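Local coordinates for protein 3-oxoadipate enol-lactonase (Burkholderia xenovorans, PDB 2XUA) that probably hydrolyses 3-oxoadipate enol-lactone to 3-oxoadipate, a step in bacterial catechol metabolism, at residues N10-H15 with D59-G64; E118-C123 with V207-I212; P200-I205 with A229-G234. One frame throughout, in Å; residues are numbered along the deposited sequence.

Interaction 1. Residues N10-H15 with D59-G64; sequences NGTELH and DTRGHG
Arg61 reaches Thr12 by way of a bend at its third torsion (chi3 68°), which swings the guanidinium across the threonine side chain at about a right angle. NH2 ends 3.1 Å from Thr12 OG1, but the angle is poor, so this is close polar packing and not a hydrogen bond. Asn10 O lies at the guanidinium edge, in its plane, 3.5 Å from Arg61 NH2. Asp81 on helix 75-88 ties Arg61 and Asn10 together: one carboxylate oxygen makes a salt bridge to Arg61 NE, the other takes the amide of Asn10. Tyr73 adds a cation-pi contact to Arg61.

Further along, Leu14 brings its CD2 against the backbone entering the turn, 3.6 Å from Asp59 O and 3.8 Å from Arg61 N. The one hydrogen bond across the two segments follows, Asp59 N to His15 O at 2.9 Å and nearly straight (165°). His15 then runs alongside Asp59, both side chains pointing the same way. Its CD2 edge comes to 3.3 Å from Asp59 OD2, which lies in the ring plane, while the carboxylate itself is turned 68° from that plane. Both carboxylate oxygens are engaged by backbone amides, OD1 by Leu39 and OD2 by His65, and His15 ND1 is hydrogen-bonded to Pro5 O. The imidazole also meets His65 of the second subunit edge-to-face, bringing this corner to the dimer contact.

Thr60 to His63 form a type II turn, with Gly62 at its positive-phi corner and His63 N bonded to Thr60 O at 3.0 Å. The turn belongs to the loop that leads from the C-terminal end of strand 54-58 to helix 75-88, within the alpha/beta hydrolase fold, whose sheet pairs strand 54-58 with the antiparallel strand 12-19.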
ATOM      1  N   ASN B  10     -16.322  -4.131  18.143  1.00 32.58           N
ATOM      2  CA  ASN B  10     -15.717  -5.092  19.113  1.00 33.77           C
ATOM      3  C   ASN B  10     -14.705  -4.388  20.034  1.00 33.61           C
ATOM      4  O   ASN B  10     -13.687  -4.977  20.422  1.00 34.42           O
ATOM      5  CB  ASN B  10     -15.059  -6.283  18.344  1.00 33.30           C
ATOM      6  CG  ASN B  10     -15.013  -7.605  19.142  1.00 37.31           C
ATOM      7  OD1 ASN B  10     -15.870  -7.902  20.007  1.00 36.31           O
ATOM      8  ND2 ASN B  10     -14.003  -8.432  18.815  1.00 36.08           N
ATOM      9  N   GLY B  11     -14.991  -3.140  20.393  1.00 33.47           N
ATOM     10  CA  GLY B  11     -14.090  -2.345  21.229  1.00 33.40           C
ATOM     11  C   GLY B  11     -12.763  -1.910  20.603  1.00 33.03           C
ATOM     12  O   GLY B  11     -11.816  -1.592  21.334  1.00 33.30           O
ATOM     13  N   THR B  12     -12.689  -1.882  19.265  1.00 32.28           N
ATOM     14  CA  THR B  12     -11.573  -1.223  18.523  1.00 31.50           C
ATOM     15  C   THR B  12     -12.113  -0.433  17.345  1.00 30.24           C
ATOM     16  O   THR B  12     -13.307  -0.400  17.126  1.00 30.63           O
ATOM     17  CB  THR B  12     -10.646  -2.188  17.719  1.00 31.92           C
ATOM     18  OG1 THR B  12     -11.067  -3.560  17.774  1.00 35.40           O
ATOM     19  CG2 THR B  12      -9.200  -1.962  17.980  1.00 29.60           C
ATOM     20  N   GLU B  13     -11.194   0.083  16.528  1.00 28.88           N
ATOM     21  CA  GLU B  13     -11.481   0.746  15.270  1.00 28.13           C
ATOM     22  C   GLU B  13     -10.707   0.067  14.107  1.00 25.77           C
ATOM     23  O   GLU B  13      -9.480  -0.041  14.155  1.00 24.06           O
ATOM     24  CB  GLU B  13     -11.066   2.211  15.381  1.00 29.48           C
ATOM     25  CG  GLU B  13     -11.520   3.099  14.229  1.00 33.63           C
ATOM     26  CD  GLU B  13     -11.218   4.591  14.479  1.00 40.19           C
ATOM     27  OE1 GLU B  13     -10.730   4.967  15.583  1.00 42.18           O
ATOM     28  OE2 GLU B  13     -11.456   5.405  13.573  1.00 39.85           O
ATOM     29  N   LEU B  14     -11.424  -0.391  13.080  1.00 23.11           N
ATOM     30  CA  LEU B  14     -10.792  -1.037  11.933  1.00 19.68           C
ATOM     31  C   LEU B  14     -10.939  -0.246  10.644  1.00 18.89           C
ATOM     32  O   LEU B  14     -12.039   0.145  10.279  1.00 17.43           O
ATOM     33  CB  LEU B  14     -11.371  -2.427  11.693  1.00 19.97           C
ATOM     34  CG  LEU B  14     -11.437  -3.408  12.891  1.00 23.05           C
ATOM     35  CD1 LEU B  14     -12.291  -4.597  12.534  1.00 21.72           C
ATOM     36  CD2 LEU B  14     -10.044  -3.839  13.316  1.00 18.03           C
ATOM     37  N   HIS B  15      -9.818  -0.100   9.946  1.00 16.12           N
ATOM     38  CA  HIS B  15      -9.793   0.428   8.593  1.00 16.81           C
ATOM     39  C   HIS B  15     -10.310  -0.658   7.639  1.00 15.60           C
ATOM     40  O   HIS B  15      -9.887  -1.821   7.697  1.00 15.76           O
ATOM     41  CB  HIS B  15      -8.375   0.900   8.234  1.00 15.51           C
ATOM     42  CG  HIS B  15      -8.191   1.257   6.781  1.00 18.04           C
ATOM     43  ND1 HIS B  15      -9.035   2.107   6.100  1.00 19.59           N
ATOM     44  CD2 HIS B  15      -7.256   0.863   5.883  1.00 20.07           C
ATOM     45  CE1 HIS B  15      -8.646   2.202   4.843  1.00 17.66           C
ATOM     46  NE2 HIS B  15      -7.559   1.483   4.683  1.00 19.09           N
ATOM     47  N   ASP B  59      -8.010  -3.998   7.655  1.00 13.18           N
ATOM     48  CA  ASP B  59      -6.760  -4.136   8.395  1.00 13.72           C
ATOM     49  C   ASP B  59      -7.085  -4.782   9.732  1.00 14.92           C
ATOM     50  O   ASP B  59      -7.821  -4.222  10.568  1.00 13.18           O
ATOM     51  CB  ASP B  59      -6.076  -2.784   8.561  1.00 11.07           C
ATOM     52  CG  ASP B  59      -5.410  -2.308   7.256  1.00 13.62           C
ATOM     53  OD1 ASP B  59      -5.301  -3.109   6.343  1.00 13.64           O
ATOM     54  OD2 ASP B  59      -4.977  -1.151   7.120  1.00 14.32           O
ATOM     55  N   THR B  60      -6.514  -5.959   9.935  1.00 16.04           N
ATOM     56  CA  THR B  60      -6.692  -6.665  11.223  1.00 15.61           C
ATOM     57  C   THR B  60      -6.260  -5.742  12.368  1.00 15.52           C
ATOM     58  O   THR B  60      -5.379  -4.911  12.211  1.00 15.47           O
ATOM     59  CB  THR B  60      -5.815  -7.939  11.188  1.00 15.87           C
ATOM     60  OG1 THR B  60      -6.220  -8.773  10.088  1.00 16.28           O
ATOM     61  CG2 THR B  60      -5.949  -8.770  12.529  1.00 14.15           C
ATOM     62  N   ARG B  61      -6.854  -5.865  13.548  1.00 16.74           N
ATOM     63  CA  ARG B  61      -6.393  -5.034  14.668  1.00 17.09           C
ATOM     64  C   ARG B  61      -4.864  -5.161  14.824  1.00 16.70           C
ATOM     65  O   ARG B  61      -4.275  -6.205  14.566  1.00 15.91           O
ATOM     66  CB  ARG B  61      -7.077  -5.456  15.996  1.00 17.18           C
ATOM     67  CG  ARG B  61      -6.937  -6.910  16.315  1.00 19.90           C
ATOM     68  CD  ARG B  61      -7.318  -7.086  17.858  1.00 25.12           C
ATOM     69  NE  ARG B  61      -8.757  -6.824  18.049  1.00 24.64           N
ATOM     70  CZ  ARG B  61      -9.338  -6.471  19.199  1.00 30.70           C
ATOM     71  NH1 ARG B  61      -8.617  -6.326  20.311  1.00 29.84           N
ATOM     72  NH2 ARG B  61     -10.658  -6.298  19.241  1.00 27.40           N
ATOM     73  N   GLY B  62      -4.245  -4.081  15.226  1.00 17.44           N
ATOM     74  CA  GLY B  62      -2.798  -3.999  15.374  1.00 18.07           C
ATOM     75  C   GLY B  62      -2.053  -3.759  14.076  1.00 18.24           C
ATOM     76  O   GLY B  62      -0.832  -3.714  14.117  1.00 17.79           O
ATOM     77  N   HIS B  63      -2.775  -3.663  12.939  1.00 17.45           N
ATOM     78  CA  HIS B  63      -2.140  -3.573  11.592  1.00 16.71           C
ATOM     79  C   HIS B  63      -2.606  -2.365  10.797  1.00 17.21           C
ATOM     80  O   HIS B  63      -3.687  -1.799  11.030  1.00 17.15           O
ATOM     81  CB  HIS B  63      -2.448  -4.814  10.732  1.00 15.85           C
ATOM     82  CG  HIS B  63      -1.811  -6.088  11.230  1.00 17.69           C
ATOM     83  ND1 HIS B  63      -2.299  -6.797  12.310  1.00 16.90           N
ATOM     84  CD2 HIS B  63      -0.723  -6.774  10.789  1.00 13.72           C
ATOM     85  CE1 HIS B  63      -1.533  -7.859  12.516  1.00 19.61           C
ATOM     86  NE2 HIS B  63      -0.578  -7.874  11.596  1.00 14.54           N
ATOM     87  N   GLY B  64      -1.763  -1.967   9.845  1.00 18.21           N
ATOM     88  CA  GLY B  64      -2.203  -1.122   8.773  1.00 17.19           C
ATOM     89  C   GLY B  64      -2.662   0.173   9.367  1.00 18.96           C
ATOM     90  O   GLY B  64      -1.901   0.812  10.138  1.00 19.26           O
TER

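Interaction 2. Residues E118-C123 with V207-I212; sequences ERVALC and VPALVI
Arg119 lays its flat guanidinium over the ring of Pro208 where the two strands begin. The side chain is extended from CG to NE and crosses the proline at about a right angle. Pro208 CB sits 3.5 Å above the guanidinium plane, displaced toward its rim, and Pro208 CG is 3.5 Å from Arg119 NE. The charge is met by Glu264, through a salt bridge to NH1. Just before the proline, Val207 brings its CB to 3.4 Å from Glu118 O.

From here the strands run parallel, and the first two pairs set large against small, on opposite faces of the sheet. Val120 has CG1 between its backbone N and carbonyl carbon (chi1 83°), and this methyl packs beside the small Ala209, CG1 to CB 3.5 Å. On the other face the sizes are reversed: Ala121 is the small partner, with Leu210 CD2 reaching over to its CB at 4.2 Å. Leu122 and Val211 stand side by side more loosely, and both are topped by Leu228 of helix 222-231, while Ile232 fits over Leu122 and Ala209. Cys123 then nestles its SG against Ile212 CD1 at 3.9 Å, with Phe254 of helix 251-263 against Cys123 and Val258 against Ile212; Phe261 covers Leu210.

Four backbone hydrogen bonds fix this register. Val120 N donates to Pro208 O and its O accepts from Leu210 N; Leu122 N donates to Leu210 O (2.7 Å, the shortest) and its O accepts from Ile212 N, which stands about 40° above the carbonyl plane. The polar backbone edges facing each other are thus paired inside the sheet, and the side chains between the helix layers are apolar. Charge is confined to the start of the pairing, where Arg119 and Glu118 find acidic and basic partners, the latter in Arg93.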
ATOM      1  N   GLU B 118     -20.625 -18.486   3.939  1.00 25.30           N
ATOM      2  CA  GLU B 118     -21.094 -19.319   2.831  1.00 25.90           C
ATOM      3  C   GLU B 118     -20.093 -20.415   2.514  1.00 26.34           C
ATOM      4  O   GLU B 118     -20.398 -21.578   2.656  1.00 24.34           O
ATOM      5  CB  GLU B 118     -21.476 -18.486   1.602  1.00 26.67           C
ATOM      6  CG  GLU B 118     -21.682 -19.238   0.315  1.00 30.27           C
ATOM      7  CD  GLU B 118     -23.130 -19.356  -0.087  1.00 41.53           C
ATOM      8  OE1 GLU B 118     -23.779 -18.289  -0.279  1.00 46.42           O
ATOM      9  OE2 GLU B 118     -23.613 -20.511  -0.255  1.00 39.64           O
ATOM     10  N   ARG B 119     -18.915 -20.030   2.028  1.00 27.34           N
ATOM     11  CA  ARG B 119     -17.847 -20.952   1.609  1.00 26.54           C
ATOM     12  C   ARG B 119     -16.540 -20.346   2.149  1.00 26.08           C
ATOM     13  O   ARG B 119     -16.427 -19.089   2.387  1.00 23.66           O
ATOM     14  CB  ARG B 119     -17.794 -21.184   0.081  1.00 28.78           C
ATOM     15  CG  ARG B 119     -18.959 -21.926  -0.539  1.00 28.69           C
ATOM     16  CD  ARG B 119     -18.644 -22.507  -1.930  1.00 33.84           C
ATOM     17  NE  ARG B 119     -19.600 -23.586  -2.242  1.00 39.65           N
ATOM     18  CZ  ARG B 119     -19.370 -24.679  -2.996  1.00 43.74           C
ATOM     19  NH1 ARG B 119     -18.198 -24.873  -3.610  1.00 42.29           N
ATOM     20  NH2 ARG B 119     -20.347 -25.590  -3.153  1.00 43.58           N
ATOM     21  N   VAL B 120     -15.579 -21.216   2.485  1.00 23.18           N
ATOM     22  CA  VAL B 120     -14.401 -20.684   3.145  1.00 21.56           C
ATOM     23  C   VAL B 120     -13.187 -21.113   2.329  1.00 20.35           C
ATOM     24  O   VAL B 120     -13.178 -22.229   1.873  1.00 20.11           O
ATOM     25  CB  VAL B 120     -14.392 -21.106   4.638  1.00 23.18           C
ATOM     26  CG1 VAL B 120     -13.817 -22.502   4.825  1.00 22.75           C
ATOM     27  CG2 VAL B 120     -13.713 -20.091   5.512  1.00 23.25           C
ATOM     28  N   ALA B 121     -12.225 -20.214   2.041  1.00 17.66           N
ATOM     29  CA  ALA B 121     -10.969 -20.585   1.399  1.00 16.72           C
ATOM     30  C   ALA B 121      -9.884 -20.353   2.479  1.00 16.16           C
ATOM     31  O   ALA B 121      -9.699 -19.222   2.944  1.00 15.23           O
ATOM     32  CB  ALA B 121     -10.673 -19.710   0.138  1.00 15.65           C
ATOM     33  N   LEU B 122      -9.157 -21.402   2.863  1.00 14.86           N
ATOM     34  CA  LEU B 122      -8.285 -21.276   4.011  1.00 16.49           C
ATOM     35  C   LEU B 122      -6.845 -21.422   3.486  1.00 16.50           C
ATOM     36  O   LEU B 122      -6.397 -22.517   3.130  1.00 16.83           O
ATOM     37  CB  LEU B 122      -8.625 -22.348   5.050  1.00 16.96           C
ATOM     38  CG  LEU B 122     -10.092 -22.343   5.516  1.00 17.59           C
ATOM     39  CD1 LEU B 122     -10.406 -23.716   6.165  1.00 20.90           C
ATOM     40  CD2 LEU B 122     -10.293 -21.265   6.551  1.00 20.92           C
ATOM     41  N   CYS B 123      -6.143 -20.301   3.421  1.00 16.12           N
ATOM     42  CA  CYS B 123      -4.951 -20.226   2.565  1.00 14.98           C
ATOM     43  C   CYS B 123      -3.659 -20.069   3.385  1.00 14.07           C
ATOM     44  O   CYS B 123      -3.601 -19.293   4.333  1.00 14.55           O
ATOM     45  CB  CYS B 123      -5.097 -19.066   1.595  1.00 13.48           C
ATOM     46  SG  CYS B 123      -6.622 -19.219   0.569  1.00 18.17           S
ATOM     47  N   VAL B 207     -19.499 -26.056   6.274  1.00 29.75           N
ATOM     48  CA  VAL B 207     -19.649 -25.326   4.970  1.00 28.75           C
ATOM     49  C   VAL B 207     -18.597 -25.789   3.969  1.00 27.01           C
ATOM     50  O   VAL B 207     -17.570 -26.375   4.390  1.00 28.57           O
ATOM     51  CB  VAL B 207     -19.615 -23.773   5.184  1.00 28.75           C
ATOM     52  CG1 VAL B 207     -20.419 -23.401   6.411  1.00 29.58           C
ATOM     53  CG2 VAL B 207     -18.251 -23.334   5.426  1.00 30.27           C
ATOM     54  N   PRO B 208     -18.849 -25.640   2.655  1.00 25.56           N
ATOM     55  CA  PRO B 208     -17.842 -26.038   1.715  1.00 24.91           C
ATOM     56  C   PRO B 208     -16.507 -25.304   1.971  1.00 23.81           C
ATOM     57  O   PRO B 208     -16.500 -24.085   2.165  1.00 23.82           O
ATOM     58  CB  PRO B 208     -18.448 -25.605   0.384  1.00 25.44           C
ATOM     59  CG  PRO B 208     -19.888 -25.524   0.649  1.00 25.51           C
ATOM     60  CD  PRO B 208     -19.984 -24.992   1.954  1.00 26.14           C
ATOM     61  N   ALA B 209     -15.404 -26.047   2.011  1.00 22.57           N
ATOM     62  CA  ALA B 209     -14.098 -25.455   2.272  1.00 21.82           C
ATOM     63  C   ALA B 209     -13.106 -25.794   1.167  1.00 21.23           C
ATOM     64  O   ALA B 209     -13.205 -26.840   0.484  1.00 20.38           O
ATOM     65  CB  ALA B 209     -13.553 -25.816   3.673  1.00 21.66           C
ATOM     66  N   LEU B 210     -12.213 -24.832   0.909  1.00 19.41           N
ATOM     67  CA  LEU B 210     -11.054 -25.027   0.042  1.00 18.55           C
ATOM     68  C   LEU B 210      -9.808 -24.772   0.905  1.00 18.59           C
ATOM     69  O   LEU B 210      -9.729 -23.789   1.642  1.00 17.29           O
ATOM     70  CB  LEU B 210     -11.080 -24.033  -1.128  1.00 19.40           C
ATOM     71  CG  LEU B 210      -9.765 -23.782  -1.860  1.00 18.60           C
ATOM     72  CD1 LEU B 210      -9.380 -25.078  -2.675  1.00 18.17           C
ATOM     73  CD2 LEU B 210      -9.844 -22.568  -2.806  1.00 11.90           C
ATOM     74  N   VAL B 211      -8.825 -25.640   0.826  1.00 18.51           N
ATOM     75  CA  VAL B 211      -7.578 -25.361   1.556  1.00 17.94           C
ATOM     76  C   VAL B 211      -6.501 -25.161   0.503  1.00 17.61           C
ATOM     77  O   VAL B 211      -6.352 -25.999  -0.324  1.00 18.72           O
ATOM     78  CB  VAL B 211      -7.170 -26.473   2.542  1.00 19.45           C
ATOM     79  CG1 VAL B 211      -5.758 -26.145   3.201  1.00 16.14           C
ATOM     80  CG2 VAL B 211      -8.203 -26.673   3.602  1.00 16.62           C
ATOM     81  N   ILE B 212      -5.809 -24.013   0.515  1.00 16.89           N
ATOM     82  CA  ILE B 212      -4.713 -23.747  -0.398  1.00 16.99           C
ATOM     83  C   ILE B 212      -3.446 -23.745   0.470  1.00 16.25           C
ATOM     84  O   ILE B 212      -3.429 -23.136   1.541  1.00 16.47           O
ATOM     85  CB  ILE B 212      -4.859 -22.370  -1.138  1.00 16.98           C
ATOM     86  CG1 ILE B 212      -5.915 -22.441  -2.230  1.00 17.31           C
ATOM     87  CG2 ILE B 212      -3.584 -21.960  -1.815  1.00 18.01           C
ATOM     88  CD1 ILE B 212      -6.269 -21.089  -2.819  1.00 16.48           C
TER

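Interaction 3. Residues P200-I205 with A229-G234; sequences PEAPGI and AQAIAG
Ala202, Pro203 and Ile205 pack against Ala231 and Ile232 in a small apolar contact, stitched by water along one side, that joins the 3-10 turn leading into strand 209-214 to the C-terminal end of helix 222-231. Ala231 CB meets the proline ring at 3.8 Å from Pro203 CG, and lies 4.0 Å from Ala202 CB. Pro203 CA also gives a short C-H...O contact to Ala231 O (3.1 Å, 159° at the hydrogen).

Deeper in, Ile205 and Ile232 cross obliquely. With CG1 beside the backbone N and chi2 extended (172° and 168°) in both, the delta methyls meet, CD1 to CD1 3.6 Å, while the CG2 branches meet at 3.8 Å. Ile205 is wedged further against Val107, Ala110 and Ala111 of helix 101-112, and Ile232 against Ala209 of the sheet.

No direct hydrogen bond crosses between 200-205 and 229-234. One water instead spends both protons on Pro203 O (2.6 Å) and Ile205 O (2.7 Å) and accepts from Ala233 N; a second water lies within reach of Ile205 O and Ala233 O. The buried inner part is thus purely apolar in its side chains, while the first water joins Ala233 N to two carbonyls with which it makes no direct bond.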
ATOM      1  N   PRO B 200      -9.244 -29.095  17.500  1.00 25.42           N
ATOM      2  CA  PRO B 200     -10.446 -29.917  17.874  1.00 27.15           C
ATOM      3  C   PRO B 200     -11.742 -29.430  17.201  1.00 29.32           C
ATOM      4  O   PRO B 200     -12.632 -30.238  16.924  1.00 29.71           O
ATOM      5  CB  PRO B 200     -10.553 -29.711  19.400  1.00 28.13           C
ATOM      6  CG  PRO B 200      -9.170 -29.330  19.846  1.00 27.45           C
ATOM      7  CD  PRO B 200      -8.678 -28.412  18.673  1.00 25.82           C
ATOM      8  N   GLU B 201     -11.805 -28.126  16.877  1.00 29.96           N
ATOM      9  CA  GLU B 201     -12.991 -27.508  16.268  1.00 31.03           C
ATOM     10  C   GLU B 201     -13.157 -27.717  14.755  1.00 31.10           C
ATOM     11  O   GLU B 201     -14.245 -27.503  14.208  1.00 31.00           O
ATOM     12  CB  GLU B 201     -12.982 -25.988  16.537  1.00 32.00           C
ATOM     13  CG  GLU B 201     -13.296 -25.586  17.967  1.00 34.82           C
ATOM     14  CD  GLU B 201     -13.366 -24.084  18.165  1.00 42.55           C
ATOM     15  OE1 GLU B 201     -14.253 -23.431  17.537  1.00 43.51           O
ATOM     16  OE2 GLU B 201     -12.537 -23.558  18.968  1.00 43.35           O
ATOM     17  N   ALA B 202     -12.083 -28.062  14.052  1.00 31.53           N
ATOM     18  CA  ALA B 202     -12.142 -28.103  12.587  1.00 31.63           C
ATOM     19  C   ALA B 202     -13.060 -29.201  12.110  1.00 32.62           C
ATOM     20  O   ALA B 202     -13.845 -28.979  11.196  1.00 31.51           O
ATOM     21  CB  ALA B 202     -10.773 -28.251  11.979  1.00 31.64           C
ATOM     22  N   PRO B 203     -12.957 -30.416  12.708  1.00 33.18           N
ATOM     23  CA  PRO B 203     -13.885 -31.430  12.228  1.00 33.89           C
ATOM     24  C   PRO B 203     -15.345 -31.046  12.307  1.00 33.25           C
ATOM     25  O   PRO B 203     -16.136 -31.666  11.643  1.00 34.03           O
ATOM     26  CB  PRO B 203     -13.587 -32.618  13.147  1.00 33.27           C
ATOM     27  CG  PRO B 203     -12.162 -32.540  13.295  1.00 33.19           C
ATOM     28  CD  PRO B 203     -11.893 -31.051  13.515  1.00 33.18           C
ATOM     29  N   GLY B 204     -15.667 -30.006  13.076  1.00 34.55           N
ATOM     30  CA  GLY B 204     -17.041 -29.492  13.250  1.00 34.04           C
ATOM     31  C   GLY B 204     -17.605 -28.539  12.194  1.00 34.69           C
ATOM     32  O   GLY B 204     -18.786 -28.150  12.282  1.00 34.62           O
ATOM     33  N   ILE B 205     -16.768 -28.159  11.206  1.00 33.35           N
ATOM     34  CA  ILE B 205     -17.125 -27.200  10.158  1.00 31.43           C
ATOM     35  C   ILE B 205     -18.127 -27.740   9.147  1.00 31.08           C
ATOM     36  O   ILE B 205     -17.902 -28.765   8.518  1.00 30.12           O
ATOM     37  CB  ILE B 205     -15.845 -26.729   9.397  1.00 31.22           C
ATOM     38  CG1 ILE B 205     -14.971 -25.876  10.336  1.00 29.87           C
ATOM     39  CG2 ILE B 205     -16.235 -26.054   8.062  1.00 30.85           C
ATOM     40  CD1 ILE B 205     -13.613 -25.497   9.837  1.00 27.62           C
ATOM     41  N   ALA B 229      -7.685 -30.057   5.569  1.00 22.93           N
ATOM     42  CA  ALA B 229      -8.644 -30.393   4.551  1.00 24.38           C
ATOM     43  C   ALA B 229      -9.296 -31.726   4.956  1.00 25.47           C
ATOM     44  O   ALA B 229     -10.463 -31.987   4.619  1.00 26.24           O
ATOM     45  CB  ALA B 229      -7.963 -30.549   3.183  1.00 22.07           C
ATOM     46  N   GLN B 230      -8.551 -32.574   5.661  1.00 26.06           N
ATOM     47  CA  GLN B 230      -9.081 -33.907   5.940  1.00 26.50           C
ATOM     48  C   GLN B 230      -9.989 -33.861   7.160  1.00 26.49           C
ATOM     49  O   GLN B 230     -10.919 -34.670   7.272  1.00 25.44           O
ATOM     50  CB  GLN B 230      -7.960 -34.982   5.944  1.00 29.04           C
ATOM     51  CG  GLN B 230      -7.448 -35.322   4.466  1.00 31.85           C
ATOM     52  CD  GLN B 230      -5.964 -35.945   4.316  1.00 39.99           C
ATOM     53  OE1 GLN B 230      -5.308 -36.329   5.274  1.00 41.09           O
ATOM     54  NE2 GLN B 230      -5.464 -35.981   3.066  1.00 42.89           N
ATOM     55  N   ALA B 231      -9.763 -32.903   8.055  1.00 25.46           N
ATOM     56  CA  ALA B 231     -10.699 -32.717   9.180  1.00 26.26           C
ATOM     57  C   ALA B 231     -12.081 -32.250   8.713  1.00 26.24           C
ATOM     58  O   ALA B 231     -13.090 -32.470   9.407  1.00 26.57           O
ATOM     59  CB  ALA B 231     -10.169 -31.744  10.152  1.00 27.41           C
ATOM     60  N   ILE B 232     -12.129 -31.582   7.565  1.00 25.49           N
ATOM     61  CA  ILE B 232     -13.361 -30.853   7.184  1.00 25.15           C
ATOM     62  C   ILE B 232     -14.162 -31.655   6.165  1.00 25.85           C
ATOM     63  O   ILE B 232     -13.637 -31.942   5.080  1.00 23.27           O
ATOM     64  CB  ILE B 232     -13.070 -29.432   6.650  1.00 24.65           C
ATOM     65  CG1 ILE B 232     -12.451 -28.552   7.748  1.00 21.58           C
ATOM     66  CG2 ILE B 232     -14.366 -28.782   6.093  1.00 25.23           C
ATOM     67  CD1 ILE B 232     -11.845 -27.163   7.158  1.00 20.72           C
ATOM     68  N   ALA B 233     -15.424 -32.010   6.524  1.00 26.98           N
ATOM     69  CA  ALA B 233     -16.238 -32.840   5.596  1.00 27.81           C
ATOM     70  C   ALA B 233     -16.327 -32.174   4.223  1.00 28.62           C
ATOM     71  O   ALA B 233     -16.702 -31.002   4.124  1.00 28.17           O
ATOM     72  CB  ALA B 233     -17.628 -33.079   6.133  1.00 28.76           C
ATOM     73  N   GLY B 234     -15.973 -32.911   3.175  1.00 27.80           N
ATOM     74  CA  GLY B 234     -16.072 -32.366   1.821  1.00 29.51           C
ATOM     75  C   GLY B 234     -15.084 -31.247   1.430  1.00 29.65           C
ATOM     76  O   GLY B 234     -15.159 -30.744   0.306  1.00 30.96           O
TER
HETATM   77  O   HOH W   1     -16.795 -31.149   9.188  1.00 22.43           O
HETATM   78  O   HOH W   2     -18.251 -29.381   5.465  1.00 32.90           O

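Interactions 2 and 3 are neighbours, with centres 11 Å apart, and share one apolar core: Leu122 CD1 touches Ile232 CD1 at 3.9 Å, and Val211 CG2 meets Ala229 CA at the same distance. Interaction 1 sits across the chain's centre, its centre 24 Å from that of interaction 2, yet both reach the same central sheet. Between 118-123 and 207-212 the chain makes a helical excursion that probably corresponds to the cap domain and supplies Arg138, Arg157 and Trp158 to the laevulinic acid pocket. The ligand lies about 10 Å from the Thr60 side chain and about 13 Å from that of Cys123, so neither interaction 1 nor interaction 2 lines the pocket.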